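Local coordinates for cobalamin biosynthesis protein CobN (Mycobacterium tuberculosis, PDB 7C6O) that probably catalyses, as the large subunit of cobaltochelatase, the insertion of cobalt into the corrin ring of a vitamin B12 precursor, at residues L854-G859 / V901-G906; R931-V936 / R960-L965. One frame throughout, in Å; residues are numbered along the deposited sequence. Where two conformers were deposited one is given.

Contact 1. Residues L854-G859 / V901-G906; sequences LAWEAG and VLALLG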
loop_
_atom_site.group_PDB
_atom_site.type_symbol
_atom_site.label_atom_id
_atom_site.label_comp_id
_atom_site.label_asym_id
_atom_site.label_seq_id
_atom_site.Cartn_x
_atom_site.Cartn_y
_atom_site.Cartn_z
ATOM N N LEU A 854 -9.405 -7.095 16.310
ATOM C CA LEU A 854 -9.685 -5.703 16.648
ATOM C C LEU A 854 -10.411 -4.999 15.509
ATOM O O LEU A 854 -11.323 -4.198 15.748
ATOM C CB LEU A 854 -8.393 -4.963 16.993
ATOM C CG LEU A 854 -7.747 -5.283 18.341
ATOM C CD1 LEU A 854 -6.515 -4.415 18.553
ATOM C CD2 LEU A 854 -8.751 -5.091 19.468
ATOM N N ALA A 855 -10.014 -5.276 14.264
ATOM C CA ALA A 855 -10.704 -4.684 13.125
ATOM C C ALA A 855 -12.126 -5.211 13.000
ATOM O O ALA A 855 -13.027 -4.465 12.596
ATOM C CB ALA A 855 -9.920 -4.950 11.838
ATOM N N TRP A 856 -12.345 -6.484 13.339
ATOM C CA TRP A 856 -13.700 -7.024 13.352
ATOM C C TRP A 856 -14.590 -6.244 14.309
ATOM O O TRP A 856 -15.739 -5.931 13.979
ATOM C CB TRP A 856 -13.672 -8.507 13.723
ATOM C CG TRP A 856 -15.032 -9.087 13.970
ATOM C CD1 TRP A 856 -15.514 -9.575 15.151
ATOM C CD2 TRP A 856 -16.091 -9.229 13.015
ATOM N NE1 TRP A 856 -16.806 -10.015 14.989
ATOM C CE2 TRP A 856 -17.184 -9.814 13.687
ATOM C CE3 TRP A 856 -16.221 -8.917 11.658
ATOM C CZ2 TRP A 856 -18.387 -10.097 13.048
ATOM C CZ3 TRP A 856 -17.417 -9.199 11.025
ATOM C CH2 TRP A 856 -18.485 -9.782 11.720
ATOM N N GLU A 857 -14.079 -5.933 15.505
ATOM C CA GLU A 857 -14.843 -5.126 16.451
ATOM C C GLU A 857 -15.206 -3.776 15.851
ATOM O O GLU A 857 -16.344 -3.312 15.984
ATOM C CB GLU A 857 -14.050 -4.927 17.744
ATOM C CG GLU A 857 -13.676 -6.202 18.475
ATOM C CD GLU A 857 -13.078 -5.921 19.840
ATOM O OE1 GLU A 857 -13.381 -4.853 20.412
ATOM O OE2 GLU A 857 -12.304 -6.763 20.339
ATOM N N ALA A 858 -14.246 -3.133 15.183
ATOM C CA ALA A 858 -14.503 -1.823 14.596
ATOM C C ALA A 858 -15.503 -1.912 13.450
ATOM O O ALA A 858 -16.401 -1.070 13.339
ATOM C CB ALA A 858 -13.193 -1.198 14.115
ATOM N N GLY A 859 -15.365 -2.923 12.591
ATOM C CA GLY A 859 -16.285 -3.061 11.474
ATOM C C GLY A 859 -17.716 -3.292 11.920
ATOM O O GLY A 859 -18.656 -2.759 11.324
ATOM N N VAL A 901 -18.186 -4.774 5.826
ATOM C CA VAL A 901 -18.913 -5.500 4.787
ATOM C C VAL A 901 -19.427 -6.828 5.331
ATOM O O VAL A 901 -20.603 -7.172 5.172
ATOM C CB VAL A 901 -18.020 -5.711 3.551
ATOM C CG1 VAL A 901 -18.745 -6.559 2.516
ATOM C CG2 VAL A 901 -17.604 -4.372 2.954
ATOM N N LEU A 902 -18.547 -7.591 5.983
ATOM C CA LEU A 902 -18.948 -8.873 6.554
ATOM C C LEU A 902 -20.050 -8.698 7.593
ATOM O O LEU A 902 -21.009 -9.477 7.629
ATOM C CB LEU A 902 -17.732 -9.570 7.166
ATOM C CG LEU A 902 -16.652 -10.005 6.171
ATOM C CD1 LEU A 902 -15.447 -10.606 6.884
ATOM C CD2 LEU A 902 -17.223 -10.995 5.170
ATOM N N ALA A 903 -19.936 -7.671 8.441
ATOM C CA ALA A 903 -20.941 -7.452 9.478
ATOM C C ALA A 903 -22.299 -7.115 8.875
ATOM O O ALA A 903 -23.334 -7.590 9.358
ATOM C CB ALA A 903 -20.485 -6.345 10.429
ATOM N N LEU A 904 -22.319 -6.293 7.823
ATOM C CA LEU A 904 -23.588 -5.952 7.185
ATOM C C LEU A 904 -24.246 -7.187 6.581
ATOM O O LEU A 904 -25.468 -7.366 6.689
ATOM C CB LEU A 904 -23.366 -4.879 6.119
ATOM C CG LEU A 904 -23.014 -3.484 6.637
ATOM C CD1 LEU A 904 -22.479 -2.608 5.515
ATOM C CD2 LEU A 904 -24.233 -2.844 7.287
ATOM N N LEU A 905 -23.450 -8.052 5.946
ATOM C CA LEU A 905 -23.962 -9.299 5.389
ATOM C C LEU A 905 -24.377 -10.294 6.464
ATOM O O LEU A 905 -25.148 -11.214 6.174
ATOM C CB LEU A 905 -22.906 -9.948 4.490
ATOM C CG LEU A 905 -22.442 -9.158 3.267
ATOM C CD1 LEU A 905 -21.330 -9.902 2.548
ATOM C CD2 LEU A 905 -23.608 -8.897 2.332
ATOM N N GLY A 906 -23.880 -10.140 7.688
ATOM C CA GLY A 906 -24.172 -11.098 8.736
ATOM C C GLY A 906 -23.246 -12.293 8.734
ATOM O O GLY A 906 -23.686 -13.415 9.016
#
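Gly859 and Ala903 bring the two backbones nearest, their CA atoms 6.7 Å apart where the short helical segments 854-859 and 901-905 cross at -55° with an axis separation of 9.5 Å. Because Gly859 has no side chain on the side facing Ala903, the methyl of Ala903 meets backbone there: its CB sits 4.1 Å from Gly859 O. The rest of the interface belongs to the six-membered ring of Trp856. With CG anti to the backbone N (chi1 171°), the indole reaches out from its helix and brings CZ3 and CH2 against the neighbouring one. Leu902 CB approaches the ring edge, close to the indole plane, 3.9 Å from Trp856 CZ3, and the Leu902 side chain runs at about a right angle to that of Trp856. Beside it, Trp856 CH2 lies 4.2 Å from Ala903 CB, an apolar contact. Both helices belong to the alpha/beta region built round a mixed sheet: helix 853-874 leads into strand 880-885, and helix 896-905 lies on the chain path from that strand to its parallel neighbour 935-940. Val901, Leu904 and Leu905 carry the packing onto Val936 of the latter strand. Met924 also touches the Trp856 side chain, while Leu902 packs against Leu955 and Ala958 of helix 949-963. The second helix stops directly beyond the interface in a Schellman motif whose C-prime residue is Gly906, with positive phi; Gly906 N is weakly bonded to Ala903 O at 3.1 Å.

Contact 2. Residues R931-V936 / R960-L965; sequences RPRIDV and RLVADL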
loop_
_atom_site.group_PDB
_atom_site.type_symbol
_atom_site.label_atom_id
_atom_site.label_comp_id
_atom_site.label_asym_id
_atom_site.label_seq_id
_atom_site.Cartn_x
_atom_site.Cartn_y
_atom_site.Cartn_z
ATOM N N ARG A 931 -31.659 -8.490 12.797
ATOM C CA ARG A 931 -31.967 -7.538 11.742
ATOM C C ARG A 931 -31.729 -8.226 10.407
ATOM O O ARG A 931 -31.084 -9.280 10.361
ATOM C CB ARG A 931 -31.096 -6.279 11.865
ATOM C CG ARG A 931 -29.615 -6.572 11.819
ATOM C CD ARG A 931 -28.879 -5.504 11.047
ATOM N NE ARG A 931 -27.433 -5.665 11.147
ATOM C CZ ARG A 931 -26.677 -6.264 10.232
ATOM N NH1 ARG A 931 -27.225 -6.764 9.132
ATOM N NH2 ARG A 931 -25.369 -6.357 10.418
ATOM N N PRO A 932 -32.243 -7.671 9.309
ATOM C CA PRO A 932 -32.008 -8.299 8.005
ATOM C C PRO A 932 -30.543 -8.232 7.609
ATOM O O PRO A 932 -29.806 -7.326 8.005
ATOM C CB PRO A 932 -32.871 -7.472 7.044
ATOM C CG PRO A 932 -33.853 -6.765 7.904
ATOM C CD PRO A 932 -33.159 -6.521 9.203
ATOM N N ARG A 933 -30.123 -9.221 6.824
ATOM C CA ARG A 933 -28.859 -9.107 6.115
ATOM C C ARG A 933 -28.958 -7.963 5.116
ATOM O O ARG A 933 -29.860 -7.943 4.271
ATOM C CB ARG A 933 -28.521 -10.416 5.401
ATOM C CG ARG A 933 -28.487 -11.633 6.308
ATOM C CD ARG A 933 -27.892 -12.842 5.600
ATOM N NE ARG A 933 -28.132 -14.072 6.347
ATOM C CZ ARG A 933 -27.393 -14.484 7.372
ATOM N NH1 ARG A 933 -26.356 -13.763 7.779
ATOM N NH2 ARG A 933 -27.693 -15.615 7.995
ATOM N N ILE A 934 -28.052 -6.999 5.229
ATOM C CA ILE A 934 -28.056 -5.825 4.367
ATOM C C ILE A 934 -27.181 -6.112 3.155
ATOM O O ILE A 934 -26.057 -6.607 3.295
ATOM C CB ILE A 934 -27.560 -4.582 5.128
ATOM C CG1 ILE A 934 -28.321 -4.413 6.450
ATOM C CG2 ILE A 934 -27.692 -3.338 4.263
ATOM C CD1 ILE A 934 -29.807 -4.135 6.291
ATOM N N ASP A 935 -27.694 -5.808 1.966
ATOM C CA ASP A 935 -26.906 -5.969 0.753
ATOM C C ASP A 935 -25.767 -4.956 0.733
ATOM O O ASP A 935 -25.881 -3.848 1.265
ATOM C CB ASP A 935 -27.792 -5.801 -0.484
ATOM C CG ASP A 935 -27.286 -6.587 -1.685
ATOM O OD1 ASP A 935 -26.194 -7.186 -1.606
ATOM O OD2 ASP A 935 -27.993 -6.613 -2.713
ATOM N N VAL A 936 -24.647 -5.349 0.133
ATOM C CA VAL A 936 -23.473 -4.486 0.055
ATOM C C VAL A 936 -22.913 -4.536 -1.359
ATOM O O VAL A 936 -22.679 -5.620 -1.903
ATOM C CB VAL A 936 -22.381 -4.888 1.068
ATOM C CG1 VAL A 936 -21.189 -3.942 0.956
ATOM C CG2 VAL A 936 -22.924 -4.888 2.486
ATOM N N ARG A 960 -21.920 -14.718 -1.799
ATOM C CA ARG A 960 -22.520 -15.940 -2.323
ATOM C C ARG A 960 -22.999 -16.851 -1.202
ATOM O O ARG A 960 -24.016 -17.538 -1.353
ATOM C CB ARG A 960 -21.523 -16.664 -3.227
ATOM C CG ARG A 960 -21.327 -15.985 -4.574
ATOM C CD ARG A 960 -20.331 -16.729 -5.452
ATOM N NE ARG A 960 -18.954 -16.476 -5.044
ATOM C CZ ARG A 960 -18.198 -17.340 -4.376
ATOM N NH1 ARG A 960 -18.680 -18.530 -4.044
ATOM N NH2 ARG A 960 -16.957 -17.014 -4.049
ATOM N N LEU A 961 -22.286 -16.863 -0.074
ATOM C CA LEU A 961 -22.714 -17.635 1.089
ATOM C C LEU A 961 -24.126 -17.244 1.514
ATOM O O LEU A 961 -25.025 -18.089 1.584
ATOM C CB LEU A 961 -21.726 -17.423 2.239
ATOM C CG LEU A 961 -21.412 -18.554 3.223
ATOM C CD1 LEU A 961 -20.535 -18.027 4.351
ATOM C CD2 LEU A 961 -22.668 -19.206 3.784
ATOM N N VAL A 962 -24.339 -15.956 1.795
ATOM C CA VAL A 962 -25.633 -15.516 2.307
ATOM C C VAL A 962 -26.692 -15.420 1.219
ATOM O O VAL A 962 -27.888 -15.507 1.527
ATOM C CB VAL A 962 -25.513 -14.165 3.032
ATOM C CG1 VAL A 962 -24.604 -14.298 4.232
ATOM C CG2 VAL A 962 -25.005 -13.082 2.088
ATOM N N ALA A 963 -26.299 -15.235 -0.044
ATOM C CA ALA A 963 -27.290 -15.228 -1.115
ATOM C C ALA A 963 -27.959 -16.588 -1.255
ATOM O O ALA A 963 -29.112 -16.673 -1.693
ATOM C CB ALA A 963 -26.640 -14.818 -2.437
ATOM N N ASP A 964 -27.266 -17.655 -0.864
ATOM C CA ASP A 964 -27.763 -19.010 -1.047
ATOM C C ASP A 964 -28.541 -19.535 0.152
ATOM O O ASP A 964 -29.185 -20.584 0.038
ATOM C CB ASP A 964 -26.598 -19.955 -1.354
ATOM C CG ASP A 964 -26.968 -21.019 -2.363
ATOM O OD1 ASP A 964 -27.354 -20.652 -3.493
ATOM O OD2 ASP A 964 -26.868 -22.219 -2.030
ATOM N N LEU A 965 -28.501 -18.845 1.291
ATOM C CA LEU A 965 -29.242 -19.290 2.463
ATOM C C LEU A 965 -30.739 -19.137 2.227
ATOM O O LEU A 965 -31.204 -18.078 1.795
ATOM C CB LEU A 965 -28.816 -18.491 3.695
ATOM C CG LEU A 965 -27.355 -18.618 4.131
ATOM C CD1 LEU A 965 -27.051 -17.665 5.281
ATOM C CD2 LEU A 965 -27.027 -20.050 4.519
#
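Val962 CG1 and Leu965 CD1 lie over one and the same face of the Arg933 guanidinium, while its nitrogens are bonded elsewhere: NE in a salt bridge with Glu967, NH2 to Met924 O and NH1 to Leu905 O. These partners, on three different parts of the chain, should fix the rotation of the group and offset burial of its charge. The setting is a beta-alpha-beta crossover, elaborated by further helices, in which strand 935-940 passes through helix 949-963 to the parallel strand 995-997; the contact joins the approach to the first strand with the C-terminal part of the helix and the chain just after it. Arg933 is extended from CG to NE (chi2 -169°, chi3 -167°), which carries its aliphatic portion past the valine before the charged end arrives at the leucine. Arg933 CD packs 3.7 Å from Val962 CB, the two side chains passing at a slant. Leu965 instead crosses Arg933 at about a right angle, with its CD1 3.5 Å from Arg933 NH2. Within the first segment, Arg931 folds back on its neighbour: NH1 donates to Pro932 O at 2.9 Å, and that oxygen lies only 6° out of the Arg931 guanidinium plane.

In the fold
The centres of contacts 1 and 2 are about 14 Å apart on the same side of the chain's centre, and they follow in series: contact 1 closes before contact 2 opens. They meet directly, since the carboxyl end of helix 896-905 faces the loop that leads into strand 935-940. Probable hydrogen bonds run there from Arg931 NH2 to Ala903 O (2.6 Å) and from Ile934 N to Leu904 O (3.0 Å). Helix 949-963, which supplies part of contact 2, also packs on helix 896-905 of contact 1. Together the contacts join three helices, 853-874, 896-905 and 949-963, to strand 935-940 and the loop before it, in the mixed sheet where 880-885 is its parallel neighbour, within the CobN/magnesium chelatase family region.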